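Side-chain contacts in precorrin-3 methylase (Rhodobacter capsulatus, PDB 3NUT), which probably transfers a methyl group from S-adenosyl-L-methionine to a precorrin intermediate on the biosynthetic pathway to adenosylcobalamin (vitamin B12): residues V39-I42 and P43-A46; E190-P193 and G194-I197. All blocks are in the same frame, centred on the assembly; numbering follows the deposited sequence.

Overall arrangement
Both contacts are local and lie at the surface, where the chain turns at the end of a regular element; neither is core packing. They hold different elements: contact 1 follows strand 37-40 of the parallel sheet, contact 2 joins helix 179-190 to strand 196-201 of a mixed sheet. Their centres are 39 Å apart, on opposite sides of the centre of the chain, and they do not touch. The chemistry differs accordingly. Contact 1, whose Tyr44 lies near the bound S-adenosyl-L-homocysteine, is built on aromatic and proline packing over successive turn hydrogen bonds. Contact 2, remote from the annotated sites, combines one turn bond with a salt bridge and a sulfur over a guanidinium face.

Contact 1 (V39-I42 and P43-A46); sequences VGYI and PYVA
Tyr41 and Pro43 pack ring on ring in the turn that follows strand 37-40 of the parallel sheet. Pro43 CD sits over the middle of the Tyr41 ring, 3.5 Å from its centroid, a CH-pi contact. Pro43 CG extends this contact toward the phenol end, reaching Tyr41 CZ at 3.4 Å. The Tyr41 side chain lies across the proline at about a right angle; its CG, anti to the backbone N (chi1 177°), lies on the side of the carbonyl carbon, which swings the ring toward Pro43. The same ring also meets Tyr44 in a T-shaped stack, planes 73° apart: Tyr41 directs its edge at the Tyr44 face, with CD2 over the centre of that ring. Tyr44 OH is hydrogen-bonded to Asn61 ND2, which probably steadies the far end of the ring, and the side chain lies about 6 Å from bound S-adenosyl-L-homocysteine. Ile42 adds CB against Pro43 CD at 3.6 Å, and its CD1 reaches toward Val45 CG2, at 4.5 Å a loose contact, while the side chain also rests on Leu56 and Pro58 of strand 55-58. Two backbone bonds close the turn. Tyr44 N donates to Tyr41 O at 2.8 Å, and one residue on Val45 N donates to Ile42 O, also at 2.8 Å, approaching from above the carbonyl plane, 52° out of it.

Contact 2 (E190-P193 and G194-I197); sequences ECEP and GRLI
Glu192 and Arg195 face each other across a type I beta turn, clasped by a salt bridge, where helix 179-190 gives way to strand 196-201 in a beta-alpha-beta connection of the mixed sheet. Arg195 N closes the turn on Glu192 O at 3.1 Å. The side chains cross at about a right angle: Arg195 NE donates to Glu192 OE2 at 2.8 Å, on the syn side but tilted out of the carboxylate plane, with an N-H...O angle of 153°. Glu192 OE1 stays 3.8 Å from Arg195 NH2, and with the carboxylate and guanidinium planes 51° apart the bridge rests on one oxygen and is not bidentate. Bends at chi2 and chi3 bring the guanidinium round to the Glu192 carboxylate and Cys191 SG. Arg195 NH2 has a long, weak ion pair with Asp163, and the side chain touches Val231 of strand 227-231. With an alanine here, Glu192 OE2 would probably lose its charged mate and the carboxylate be left freer to rotate. Cys191, the first residue to leave helical geometry after the helix, brings its sulfur over one guanidinium face, offset toward the rim, with SG 3.7 Å from Arg195 NH1.

Contact 1 (V39-I42 and P43-A46)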
ATOM      1  N   VAL A  39     -10.184  11.712  17.762  1.00 26.15           N
ATOM      2  CA  VAL A  39     -11.419  10.982  17.498  1.00 25.86           C
ATOM      3  C   VAL A  39     -11.023   9.598  16.977  1.00 27.33           C
ATOM      4  O   VAL A  39     -10.270   9.505  16.015  1.00 27.02           O
ATOM      5  CB  VAL A  39     -12.262  11.726  16.415  1.00 25.55           C
ATOM      6  CG1 VAL A  39     -13.519  10.916  16.030  1.00 23.62           C
ATOM      7  CG2 VAL A  39     -12.627  13.113  16.890  1.00 22.61           C
ATOM      8  N   GLY A  40     -11.491   8.528  17.633  1.00 28.36           N
ATOM      9  CA  GLY A  40     -11.196   7.158  17.195  1.00 28.94           C
ATOM     10  C   GLY A  40     -11.318   6.086  18.259  1.00 30.09           C
ATOM     11  O   GLY A  40     -11.917   6.282  19.308  1.00 30.56           O
ATOM     12  N   TYR A  41     -10.717   4.947  17.983  1.00 30.69           N
ATOM     13  CA  TYR A  41     -10.883   3.779  18.792  1.00 31.36           C
ATOM     14  C   TYR A  41      -9.851   3.824  19.895  1.00 31.65           C
ATOM     15  O   TYR A  41      -8.679   3.543  19.675  1.00 32.69           O
ATOM     16  CB  TYR A  41     -10.763   2.525  17.919  1.00 31.66           C
ATOM     17  CG  TYR A  41     -10.862   1.215  18.682  1.00 33.30           C
ATOM     18  CD1 TYR A  41     -12.070   0.799  19.260  1.00 35.31           C
ATOM     19  CD2 TYR A  41      -9.745   0.383  18.812  1.00 34.49           C
ATOM     20  CE1 TYR A  41     -12.156  -0.410  19.965  1.00 35.95           C
ATOM     21  CE2 TYR A  41      -9.817  -0.816  19.493  1.00 36.09           C
ATOM     22  CZ  TYR A  41     -11.021  -1.215  20.080  1.00 38.05           C
ATOM     23  OH  TYR A  41     -11.069  -2.424  20.772  1.00 38.40           O
ATOM     24  N   ILE A  42     -10.310   4.162  21.090  1.00 31.59           N
ATOM     25  CA  ILE A  42      -9.454   4.481  22.221  1.00 31.89           C
ATOM     26  C   ILE A  42      -8.306   3.485  22.551  1.00 31.93           C
ATOM     27  O   ILE A  42      -7.179   3.899  22.861  1.00 31.52           O
ATOM     28  CB  ILE A  42     -10.327   4.834  23.474  1.00 31.72           C
ATOM     29  CG1 ILE A  42     -11.276   6.005  23.160  1.00 31.51           C
ATOM     30  CG2 ILE A  42      -9.456   5.170  24.661  1.00 31.90           C
ATOM     31  CD1 ILE A  42     -10.579   7.377  22.899  1.00 29.67           C
ATOM     32  N   PRO A  43      -8.568   2.171  22.484  1.00 32.42           N
ATOM     33  CA  PRO A  43      -7.407   1.280  22.714  1.00 32.24           C
ATOM     34  C   PRO A  43      -6.211   1.583  21.778  1.00 31.55           C
ATOM     35  O   PRO A  43      -5.081   1.405  22.180  1.00 31.29           O
ATOM     36  CB  PRO A  43      -7.979  -0.113  22.464  1.00 32.47           C
ATOM     37  CG  PRO A  43      -9.420   0.019  22.831  1.00 32.70           C
ATOM     38  CD  PRO A  43      -9.834   1.415  22.402  1.00 32.74           C
ATOM     39  N   TYR A  44      -6.456   2.115  20.583  1.00 31.08           N
ATOM     40  CA  TYR A  44      -5.362   2.598  19.722  1.00 30.93           C
ATOM     41  C   TYR A  44      -4.506   3.708  20.317  1.00 30.75           C
ATOM     42  O   TYR A  44      -3.336   3.829  19.987  1.00 30.20           O
ATOM     43  CB  TYR A  44      -5.872   3.085  18.373  1.00 30.66           C
ATOM     44  CG  TYR A  44      -6.462   2.017  17.488  1.00 31.52           C
ATOM     45  CD1 TYR A  44      -6.134   0.669  17.660  1.00 29.10           C
ATOM     46  CD2 TYR A  44      -7.373   2.359  16.472  1.00 32.93           C
ATOM     47  CE1 TYR A  44      -6.674  -0.300  16.844  1.00 30.38           C
ATOM     48  CE2 TYR A  44      -7.928   1.387  15.644  1.00 31.91           C
ATOM     49  CZ  TYR A  44      -7.559   0.068  15.841  1.00 32.77           C
ATOM     50  OH  TYR A  44      -8.115  -0.887  15.042  1.00 37.64           O
ATOM     51  N   VAL A  45      -5.092   4.534  21.176  1.00 31.10           N
ATOM     52  CA  VAL A  45      -4.393   5.711  21.665  1.00 31.01           C
ATOM     53  C   VAL A  45      -4.431   5.833  23.186  1.00 32.33           C
ATOM     54  O   VAL A  45      -4.182   6.912  23.747  1.00 33.37           O
ATOM     55  CB  VAL A  45      -4.926   6.989  20.977  1.00 31.33           C
ATOM     56  CG1 VAL A  45      -4.663   6.923  19.464  1.00 29.77           C
ATOM     57  CG2 VAL A  45      -6.420   7.198  21.250  1.00 30.37           C
ATOM     58  N   ALA A  46      -4.722   4.715  23.848  1.00 32.90           N
ATOM     59  CA  ALA A  46      -4.778   4.638  25.327  1.00 34.25           C
ATOM     60  C   ALA A  46      -3.585   5.259  26.057  1.00 34.53           C
ATOM     61  O   ALA A  46      -3.772   5.813  27.136  1.00 35.10           O
ATOM     62  CB  ALA A  46      -5.006   3.169  25.807  1.00 33.81           C
TER

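Contact 2 (E190-P193 and G194-I197)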
ATOM      1  N   GLU A 190     -12.104 -19.859 -10.643  1.00 58.35           N
ATOM      2  CA  GLU A 190     -11.331 -19.095 -11.637  1.00 58.03           C
ATOM      3  C   GLU A 190      -9.815 -19.342 -11.655  1.00 58.47           C
ATOM      4  O   GLU A 190      -9.119 -18.843 -12.538  1.00 58.30           O
ATOM      5  CB  GLU A 190     -11.616 -17.600 -11.469  1.00 57.71           C
ATOM      6  CG  GLU A 190     -13.040 -17.194 -11.778  1.00 56.10           C
ATOM      7  CD  GLU A 190     -13.241 -16.790 -13.220  1.00 54.77           C
ATOM      8  OE1 GLU A 190     -12.242 -16.543 -13.932  1.00 53.92           O
ATOM      9  OE2 GLU A 190     -14.408 -16.697 -13.648  1.00 55.05           O
ATOM     10  N   CYS A 191      -9.314 -20.119 -10.697  1.00 59.20           N
ATOM     11  CA  CYS A 191      -7.873 -20.296 -10.517  1.00 59.79           C
ATOM     12  C   CYS A 191      -7.450 -21.755 -10.445  1.00 60.26           C
ATOM     13  O   CYS A 191      -8.244 -22.627 -10.091  1.00 60.45           O
ATOM     14  CB  CYS A 191      -7.418 -19.601  -9.222  1.00 60.38           C
ATOM     15  SG  CYS A 191      -7.748 -17.814  -9.113  1.00 60.17           S
ATOM     16  N   GLU A 192      -6.181 -22.006 -10.758  1.00 60.80           N
ATOM     17  CA  GLU A 192      -5.585 -23.335 -10.619  1.00 61.28           C
ATOM     18  C   GLU A 192      -5.502 -23.745  -9.144  1.00 61.28           C
ATOM     19  O   GLU A 192      -5.148 -22.918  -8.299  1.00 62.01           O
ATOM     20  CB  GLU A 192      -4.191 -23.363 -11.250  1.00 61.45           C
ATOM     21  CG  GLU A 192      -3.097 -22.652 -10.435  1.00 62.85           C
ATOM     22  CD  GLU A 192      -3.129 -21.129 -10.551  1.00 64.74           C
ATOM     23  OE1 GLU A 192      -3.825 -20.593 -11.447  1.00 64.71           O
ATOM     24  OE2 GLU A 192      -2.438 -20.468  -9.743  1.00 65.38           O
ATOM     25  N   PRO A 193      -5.821 -25.019  -8.829  1.00 60.78           N
ATOM     26  CA  PRO A 193      -5.816 -25.587  -7.463  1.00 60.21           C
ATOM     27  C   PRO A 193      -4.587 -25.289  -6.586  1.00 59.42           C
ATOM     28  O   PRO A 193      -4.738 -25.095  -5.371  1.00 59.53           O
ATOM     29  CB  PRO A 193      -5.904 -27.098  -7.716  1.00 60.18           C
ATOM     30  CG  PRO A 193      -6.675 -27.204  -8.984  1.00 60.81           C
ATOM     31  CD  PRO A 193      -6.337 -25.986  -9.818  1.00 60.66           C
ATOM     32  N   GLY A 194      -3.393 -25.289  -7.181  1.00 58.42           N
ATOM     33  CA  GLY A 194      -2.148 -25.019  -6.445  1.00 57.17           C
ATOM     34  C   GLY A 194      -1.814 -23.542  -6.202  1.00 56.28           C
ATOM     35  O   GLY A 194      -0.663 -23.205  -5.880  1.00 56.53           O
ATOM     36  N   ARG A 195      -2.814 -22.669  -6.346  1.00 54.84           N
ATOM     37  CA  ARG A 195      -2.664 -21.224  -6.144  1.00 53.12           C
ATOM     38  C   ARG A 195      -2.455 -20.923  -4.671  1.00 52.19           C
ATOM     39  O   ARG A 195      -3.346 -21.163  -3.848  1.00 52.22           O
ATOM     40  CB  ARG A 195      -3.907 -20.485  -6.654  1.00 53.29           C
ATOM     41  CG  ARG A 195      -3.970 -18.994  -6.318  1.00 52.05           C
ATOM     42  CD  ARG A 195      -2.916 -18.201  -7.044  1.00 50.61           C
ATOM     43  NE  ARG A 195      -3.181 -18.041  -8.474  1.00 51.50           N
ATOM     44  CZ  ARG A 195      -3.945 -17.090  -9.011  1.00 53.22           C
ATOM     45  NH1 ARG A 195      -4.574 -16.211  -8.247  1.00 54.14           N
ATOM     46  NH2 ARG A 195      -4.101 -17.022 -10.324  1.00 55.39           N
ATOM     47  N   LEU A 196      -1.277 -20.404  -4.343  1.00 50.38           N
ATOM     48  CA  LEU A 196      -0.922 -20.131  -2.964  1.00 49.04           C
ATOM     49  C   LEU A 196      -1.839 -19.081  -2.308  1.00 48.03           C
ATOM     50  O   LEU A 196      -2.087 -18.022  -2.868  1.00 47.77           O
ATOM     51  CB  LEU A 196       0.539 -19.688  -2.895  1.00 49.54           C
ATOM     52  CG  LEU A 196       1.706 -20.631  -2.535  1.00 50.20           C
ATOM     53  CD1 LEU A 196       1.467 -22.138  -2.771  1.00 48.15           C
ATOM     54  CD2 LEU A 196       2.969 -20.165  -3.256  1.00 50.71           C
ATOM     55  N   ILE A 197      -2.363 -19.416  -1.133  1.00 46.74           N
ATOM     56  CA  ILE A 197      -3.122 -18.489  -0.312  1.00 45.26           C
ATOM     57  C   ILE A 197      -2.475 -18.431   1.062  1.00 44.50           C
ATOM     58  O   ILE A 197      -2.002 -19.442   1.598  1.00 42.87           O
ATOM     59  CB  ILE A 197      -4.587 -18.918  -0.112  1.00 45.59           C
ATOM     60  CG1 ILE A 197      -5.158 -19.611  -1.373  1.00 45.74           C
ATOM     61  CG2 ILE A 197      -5.437 -17.723   0.375  1.00 44.89           C
ATOM     62  CD1 ILE A 197      -5.390 -18.707  -2.609  1.00 44.69           C
TER